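PDB 2OCD: L-asparaginase I from Vibrio cholerae, which probably hydrolyses L-asparagine to L-aspartate and ammonium as a cytoplasmic homotetramer of the asparaginase 1 family. Local coordinates for residues P65-W68 with Q69-A72; S99-S102 with F103-E106; K278-G282 with G283-G287. All coordinates share one frame; numbering follows the deposited sequence.

Contact 1: P65-W68 with Q69-A72; sequences PADW and QLIA
Leu70 leans back over the turn of helix before it, its CG 3.2 Å from Ala66 O and its CD1 3.9 Å from Asp67 OD1, while Ile71 lays CG1 3.2 Å from Asp67 O. These are the opening turns of helix 65-78, and four successive i to i+4 backbone bonds, such as Leu70 N to Ala66 O at 3.1 Å, tie residues 65-68 to 69-72. Pro65 suits the first turn, where its missing N-H costs no helical bond, and its O still accepts from Gln69 N. The closely packed side belongs to Trp68. With CG beside the backbone N and anti to the carbonyl carbon (chi1 -67°), the indole turns back so that Pro65 CA sits 3.4 Å above one face, offset toward the rim. Thr97 and Ala100 of helix 94-104 touch the same side chain, as does Pro220 of the second subunit, while Ile71, branched and apolar, fills in against Tyr54 and Met58 of strand 48-58. The looser side carries Ala66 and Leu70, both solvent-exposed, with the partly exposed carboxylate of Asp67 meeting the leucine only at its methyl tip. Gln69 is partly exposed; its amide gives NE2 to Asp73 OD1 and accepts at OE1 from Ile208 N. Pairing the two ends with an acceptor and a donor is consistent with this orientation of the amide and should restrain its rotation.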
loop_
_atom_site.group_PDB
_atom_site.type_symbol
_atom_site.label_atom_id
_atom_site.label_comp_id
_atom_site.label_asym_id
_atom_site.label_seq_id
_atom_site.Cartn_x
_atom_site.Cartn_y
_atom_site.Cartn_z
ATOM N N PRO B 65 21.700 -11.528 -28.082
ATOM C CA PRO B 65 21.257 -10.471 -28.973
ATOM C C PRO B 65 20.915 -10.988 -30.389
ATOM O O PRO B 65 20.041 -10.403 -31.058
ATOM C CB PRO B 65 22.429 -9.498 -28.948
ATOM C CG PRO B 65 23.154 -9.819 -27.619
ATOM C CD PRO B 65 23.061 -11.303 -27.579
ATOM N N ALA B 66 21.569 -12.075 -30.837
ATOM C CA ALA B 66 21.077 -12.842 -32.007
ATOM C C ALA B 66 19.570 -13.171 -31.893
ATOM O O ALA B 66 18.806 -12.968 -32.831
ATOM C CB ALA B 66 21.905 -14.106 -32.250
ATOM N N ASP B 67 19.138 -13.623 -30.710
ATOM C CA ASP B 67 17.717 -13.915 -30.474
ATOM C C ASP B 67 16.828 -12.656 -30.553
ATOM O O ASP B 67 15.684 -12.718 -31.013
ATOM C CB ASP B 67 17.552 -14.630 -29.141
ATOM C CG ASP B 67 18.194 -16.023 -29.140
ATOM O OD1 ASP B 67 17.747 -16.877 -29.969
ATOM O OD2 ASP B 67 19.134 -16.261 -28.319
ATOM N N TRP B 68 17.345 -11.523 -30.095
ATOM C CA TRP B 68 16.633 -10.291 -30.196
ATOM C C TRP B 68 16.371 -9.943 -31.687
ATOM O O TRP B 68 15.272 -9.533 -32.059
ATOM C CB TRP B 68 17.483 -9.193 -29.584
ATOM C CG TRP B 68 17.702 -9.281 -28.095
ATOM C CD1 TRP B 68 17.023 -10.066 -27.226
ATOM C CD2 TRP B 68 18.606 -8.502 -27.311
ATOM N NE1 TRP B 68 17.453 -9.842 -25.940
ATOM C CE2 TRP B 68 18.444 -8.901 -25.961
ATOM C CE3 TRP B 68 19.560 -7.522 -27.610
ATOM C CZ2 TRP B 68 19.201 -8.346 -24.898
ATOM C CZ3 TRP B 68 20.322 -6.966 -26.535
ATOM C CH2 TRP B 68 20.116 -7.380 -25.213
ATOM N N GLN B 69 17.403 -10.097 -32.529
ATOM C CA GLN B 69 17.334 -9.805 -33.957
ATOM C C GLN B 69 16.255 -10.643 -34.600
ATOM O O GLN B 69 15.440 -10.103 -35.372
ATOM C CB GLN B 69 18.683 -10.133 -34.625
ATOM C CG GLN B 69 18.908 -9.565 -36.017
ATOM C CD GLN B 69 18.883 -8.028 -36.038
ATOM O OE1 GLN B 69 19.558 -7.347 -35.232
ATOM N NE2 GLN B 69 18.088 -7.484 -36.931
ATOM N N LEU B 70 16.265 -11.955 -34.291
ATOM C CA LEU B 70 15.236 -12.923 -34.729
ATOM C C LEU B 70 13.844 -12.390 -34.399
ATOM O O LEU B 70 13.005 -12.282 -35.309
ATOM C CB LEU B 70 15.431 -14.293 -34.065
ATOM C CG LEU B 70 16.803 -14.998 -34.278
ATOM C CD1 LEU B 70 16.921 -16.517 -33.796
ATOM C CD2 LEU B 70 17.271 -14.831 -35.761
ATOM N N ILE B 71 13.606 -11.990 -33.133
ATOM C CA ILE B 71 12.303 -11.467 -32.758
ATOM C C ILE B 71 11.962 -10.164 -33.573
ATOM O O ILE B 71 10.878 -10.028 -34.181
ATOM C CB ILE B 71 12.213 -11.230 -31.239
ATOM C CG1 ILE B 71 12.557 -12.512 -30.442
ATOM C CG2 ILE B 71 10.833 -10.795 -30.856
ATOM C CD1 ILE B 71 12.737 -12.257 -28.932
ATOM N N ALA B 72 12.897 -9.213 -33.578
ATOM C CA ALA B 72 12.753 -7.987 -34.372
ATOM C C ALA B 72 12.471 -8.333 -35.833
ATOM O O ALA B 72 11.566 -7.816 -36.447
ATOM C CB ALA B 72 14.011 -7.129 -34.255
#

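Contact 2: S99-S102 with F103-E106; sequences SALS and FMFE
Ser102 OG lies over one face of the Phe103 ring, 3.4 Å above its plane and offset toward the rim, closest to CD2. The hydroxyl takes this place because chi1 of 77° sets it between the backbone N and the carbonyl carbon, from where it also turns back to Ser99 O at 2.7 Å, meeting a lone pair in the carbonyl plane. Asn159 ND2 bonds the same oxygen, so the buried hydroxyl both donates and accepts, which suits a small polar residue here. This is the C-terminal end of helix 94-104: Met104 N reaches Ala100 O at 3.1 Å, Phe105 N reaches Leu101 O at 3.0 Å, and Phe105 then leaves helical angles to start the short strand 105-106, paired antiparallel with 204-205. Leu101 and Phe105 point the same way, side by side, with Leu101 CB 4.0 Å from CE2 of the ring. Selenomethionine Met104 sets its SE 4.2 Å from Leu101 CD2, and the bend at chi3 (76°) swings the terminal methyl toward Gln69 and Ala72. Ile75 of helix 65-78 touches the Phe105 side chain, whereas Phe103 packs against Ala308 and Tyr312 of helix 303-315.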
loop_
_atom_site.group_PDB
_atom_site.type_symbol
_atom_site.label_atom_id
_atom_site.label_comp_id
_atom_site.label_asym_id
_atom_site.label_seq_id
_atom_site.Cartn_x
_atom_site.Cartn_y
_atom_site.Cartn_z
ATOM N N SER B 99 13.413 -4.087 -23.603
ATOM C CA SER B 99 14.302 -2.987 -23.714
ATOM C C SER B 99 15.027 -2.914 -25.052
ATOM O O SER B 99 15.023 -1.863 -25.730
ATOM C CB SER B 99 15.313 -3.074 -22.587
ATOM O OG SER B 99 14.700 -2.705 -21.355
ATOM N N ALA B 100 15.727 -3.995 -25.367
ATOM C CA ALA B 100 16.440 -4.152 -26.644
ATOM C C ALA B 100 15.583 -3.709 -27.816
ATOM O O ALA B 100 16.022 -2.878 -28.631
ATOM C CB ALA B 100 16.855 -5.607 -26.845
ATOM N N LEU B 101 14.368 -4.278 -27.885
ATOM C CA LEU B 101 13.456 -4.019 -28.976
ATOM C C LEU B 101 13.014 -2.563 -29.029
ATOM O O LEU B 101 12.702 -2.073 -30.130
ATOM C CB LEU B 101 12.209 -4.910 -28.906
ATOM C CG LEU B 101 12.488 -6.430 -29.032
ATOM C CD1 LEU B 101 11.274 -7.270 -28.658
ATOM C CD2 LEU B 101 13.038 -6.809 -30.456
ATOM N N SER B 102 12.925 -1.880 -27.873
ATOM C CA SER B 102 12.502 -0.490 -27.878
ATOM C C SER B 102 13.473 0.320 -28.723
ATOM O O SER B 102 13.025 1.131 -29.542
ATOM C CB SER B 102 12.365 0.103 -26.491
ATOM O OG SER B 102 13.607 0.430 -25.928
ATOM N N PHE B 103 14.776 0.066 -28.585
ATOM C CA PHE B 103 15.769 0.802 -29.397
ATOM C C PHE B 103 15.875 0.322 -30.849
ATOM O O PHE B 103 16.018 1.154 -31.763
ATOM C CB PHE B 103 17.122 0.832 -28.717
ATOM C CG PHE B 103 17.046 1.473 -27.414
ATOM C CD1 PHE B 103 16.854 2.840 -27.339
ATOM C CD2 PHE B 103 17.019 0.709 -26.248
ATOM C CE1 PHE B 103 16.731 3.467 -26.155
ATOM C CE2 PHE B 103 16.891 1.325 -25.028
ATOM C CZ PHE B 103 16.726 2.726 -24.973
HETATM N N MSE B 104 15.755 -0.993 -31.049
HETATM C CA MSE B 104 15.820 -1.564 -32.366
HETATM C C MSE B 104 14.748 -1.083 -33.303
HETATM O O MSE B 104 14.994 -1.001 -34.506
HETATM C CB MSE B 104 15.741 -3.080 -32.280
HETATM C CG MSE B 104 17.028 -3.673 -31.739
HETATM SE SE MSE B 104 16.971 -5.585 -31.436
HETATM C CE MSE B 104 17.112 -6.112 -33.305
ATOM N N PHE B 105 13.555 -0.817 -32.775
ATOM C CA PHE B 105 12.457 -0.358 -33.598
ATOM C C PHE B 105 12.503 1.144 -33.664
ATOM O O PHE B 105 12.603 1.820 -32.665
ATOM C CB PHE B 105 11.084 -0.759 -33.062
ATOM C CG PHE B 105 10.827 -2.237 -33.032
ATOM C CD1 PHE B 105 11.251 -3.068 -34.049
ATOM C CD2 PHE B 105 10.084 -2.787 -32.010
ATOM C CE1 PHE B 105 10.997 -4.410 -34.001
ATOM C CE2 PHE B 105 9.820 -4.122 -31.980
ATOM C CZ PHE B 105 10.284 -4.932 -32.967
ATOM N N GLU B 106 12.346 1.648 -34.869
ATOM C CA GLU B 106 12.428 3.047 -35.147
ATOM C C GLU B 106 11.131 3.467 -35.860
ATOM O O GLU B 106 10.740 2.865 -36.857
ATOM C CB GLU B 106 13.691 3.262 -35.967
ATOM C CG GLU B 106 13.678 4.403 -36.920
ATOM C CD GLU B 106 15.093 4.960 -37.109
ATOM O OE1 GLU B 106 15.602 5.564 -36.120
ATOM O OE2 GLU B 106 15.685 4.786 -38.212
#

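Contact 3: K278-G282 with G283-G287; sequences KVNMG and GYATG
Asn280 and Ala285 meet across a tight surface loop, the alanine methyl CB lying 3.8 Å from Asn280 CG and 3.6 Å from its backbone O. The loop, between strand 276-277 and helix 289-292, begins its reversal with an Asx turn: Asn280 OD1 accepts from Gly282 N at 3.3 Å, the donor in the plane of the amide carbonyl. Asparagine suits this place because its short side chain puts a carbonyl oxygen within range of the backbone two residues on. CG stands anti to the backbone N (chi1 -167°), which carries the amide forward beside its own carbonyl carbon.

The second pairing is made by Thr286. Its methyl CG2 comes 3.2 Å from Asn280 O, and its OG1 faces Met281 at 3.6 Å from CA. A small alanine and a beta-branched threonine thus fit round one carbonyl group without needing long side chains.

What brings the two halves together is the backbone at 282-283. Gly283 has a positive phi of 126°, and at its backbone angles a CB would press on the preceding carbonyl O, which requires glycine. A weak bond from Gly287 N to Gly283 O closes the following turn, and Gly287 also has positive phi, which glycine tolerates readily. Farther out, selenomethionine Met281 directs its flexible chain inward to Asn270, Ser297 and Leu290, while the backbone of Asn280 bonds to that of Val245. Tyr284 packs on Asp21 of the second subunit. At the end of the loop, Thr286 OG1 donates to Gly287 O at 3.0 Å, from 32° outside that carbonyl's plane.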
loop_
_atom_site.group_PDB
_atom_site.type_symbol
_atom_site.label_atom_id
_atom_site.label_comp_id
_atom_site.label_asym_id
_atom_site.label_seq_id
_atom_site.Cartn_x
_atom_site.Cartn_y
_atom_site.Cartn_z
ATOM N N LYS B 278 17.781 8.662 -9.544
ATOM C CA LYS B 278 18.334 9.249 -10.741
ATOM C C LYS B 278 19.728 9.848 -10.506
ATOM O O LYS B 278 19.928 10.656 -9.603
ATOM C CB LYS B 278 17.371 10.316 -11.227
ATOM C CG LYS B 278 17.672 10.764 -12.609
ATOM C CD LYS B 278 17.293 12.219 -12.868
ATOM C CE LYS B 278 15.910 12.384 -13.422
ATOM N NZ LYS B 278 15.933 13.365 -14.586
ATOM N N VAL B 279 20.688 9.464 -11.342
ATOM C CA VAL B 279 22.015 10.050 -11.294
ATOM C C VAL B 279 21.980 11.567 -11.665
ATOM O O VAL B 279 21.319 11.989 -12.617
ATOM C CB VAL B 279 23.025 9.270 -12.208
ATOM C CG1 VAL B 279 24.271 10.142 -12.496
ATOM C CG2 VAL B 279 23.411 7.901 -11.588
ATOM N N ASN B 280 22.692 12.357 -10.866
ATOM C CA ASN B 280 22.833 13.810 -11.001
ATOM C C ASN B 280 24.328 14.154 -10.923
ATOM O O ASN B 280 24.876 14.472 -9.862
ATOM C CB ASN B 280 22.082 14.496 -9.868
ATOM C CG ASN B 280 21.881 16.005 -10.080
ATOM O OD1 ASN B 280 22.626 16.695 -10.794
ATOM N ND2 ASN B 280 20.881 16.532 -9.394
HETATM N N MSE B 281 24.995 14.079 -12.058
HETATM C CA MSE B 281 26.370 14.544 -12.161
HETATM C C MSE B 281 26.459 15.987 -12.700
HETATM O O MSE B 281 27.355 16.304 -13.476
HETATM C CB MSE B 281 27.186 13.633 -13.068
HETATM C CG MSE B 281 27.303 12.166 -12.661
HETATM SE SE MSE B 281 27.966 11.206 -14.273
HETATM C CE MSE B 281 29.567 12.307 -14.667
ATOM N N GLY B 282 25.577 16.867 -12.257
ATOM C CA GLY B 282 25.600 18.281 -12.717
ATOM C C GLY B 282 26.750 19.106 -12.159
ATOM O O GLY B 282 27.130 20.131 -12.749
ATOM N N GLY B 283 27.310 18.664 -11.029
ATOM C CA GLY B 283 28.334 19.426 -10.333
ATOM C C GLY B 283 28.006 19.674 -8.876
ATOM O O GLY B 283 28.764 19.289 -8.031
ATOM N N TYR B 284 26.892 20.309 -8.553
ATOM C CA TYR B 284 26.555 20.458 -7.121
ATOM C C TYR B 284 26.319 19.089 -6.431
ATOM O O TYR B 284 26.968 18.813 -5.444
ATOM C CB TYR B 284 25.343 21.386 -6.846
ATOM C CG TYR B 284 25.550 22.861 -7.172
ATOM C CD1 TYR B 284 26.743 23.514 -6.872
ATOM C CD2 TYR B 284 24.540 23.600 -7.785
ATOM C CE1 TYR B 284 26.925 24.871 -7.184
ATOM C CE2 TYR B 284 24.709 24.953 -8.103
ATOM C CZ TYR B 284 25.896 25.578 -7.793
ATOM O OH TYR B 284 26.048 26.892 -8.095
ATOM N N ALA B 285 25.421 18.235 -6.946
ATOM C CA ALA B 285 25.098 17.021 -6.217
ATOM C C ALA B 285 26.347 16.144 -5.952
ATOM O O ALA B 285 26.614 15.798 -4.785
ATOM C CB ALA B 285 24.003 16.232 -6.885
ATOM N N THR B 286 27.101 15.784 -6.992
ATOM C CA THR B 286 28.206 14.828 -6.819
ATOM C C THR B 286 29.624 15.381 -7.033
ATOM O O THR B 286 30.598 14.625 -6.864
ATOM C CB THR B 286 28.067 13.666 -7.803
ATOM O OG1 THR B 286 28.342 14.145 -9.129
ATOM C CG2 THR B 286 26.665 12.998 -7.686
ATOM N N GLY B 287 29.745 16.672 -7.397
ATOM C CA GLY B 287 30.981 17.213 -7.988
ATOM C C GLY B 287 31.178 16.761 -9.447
ATOM O O GLY B 287 30.260 16.217 -10.079
#

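Along the chain the contacts follow one another in the order 1, 2, 3. Contacts 1 and 2 fall in the N-terminal asparaginase region, on helix 65-78 and on the end of helix 94-104 with the strand 105-106 after it, their centres about 11 Å apart. The helices pack directly: Trp68 CE3 is 3.4 Å from Ala100 CB, and Trp68 O is 3.9 Å from Leu101 CD2. Contact 3 belongs to the C-terminal region, in the surface loop before helix 289-292. Its centre is about 28 Å from that of contact 2 and 36 Å from that of contact 1. Contacts 1 and 3 lie on opposite sides of the chain's centre, yet both touch the second subunit, so both regions take part in the tetramer.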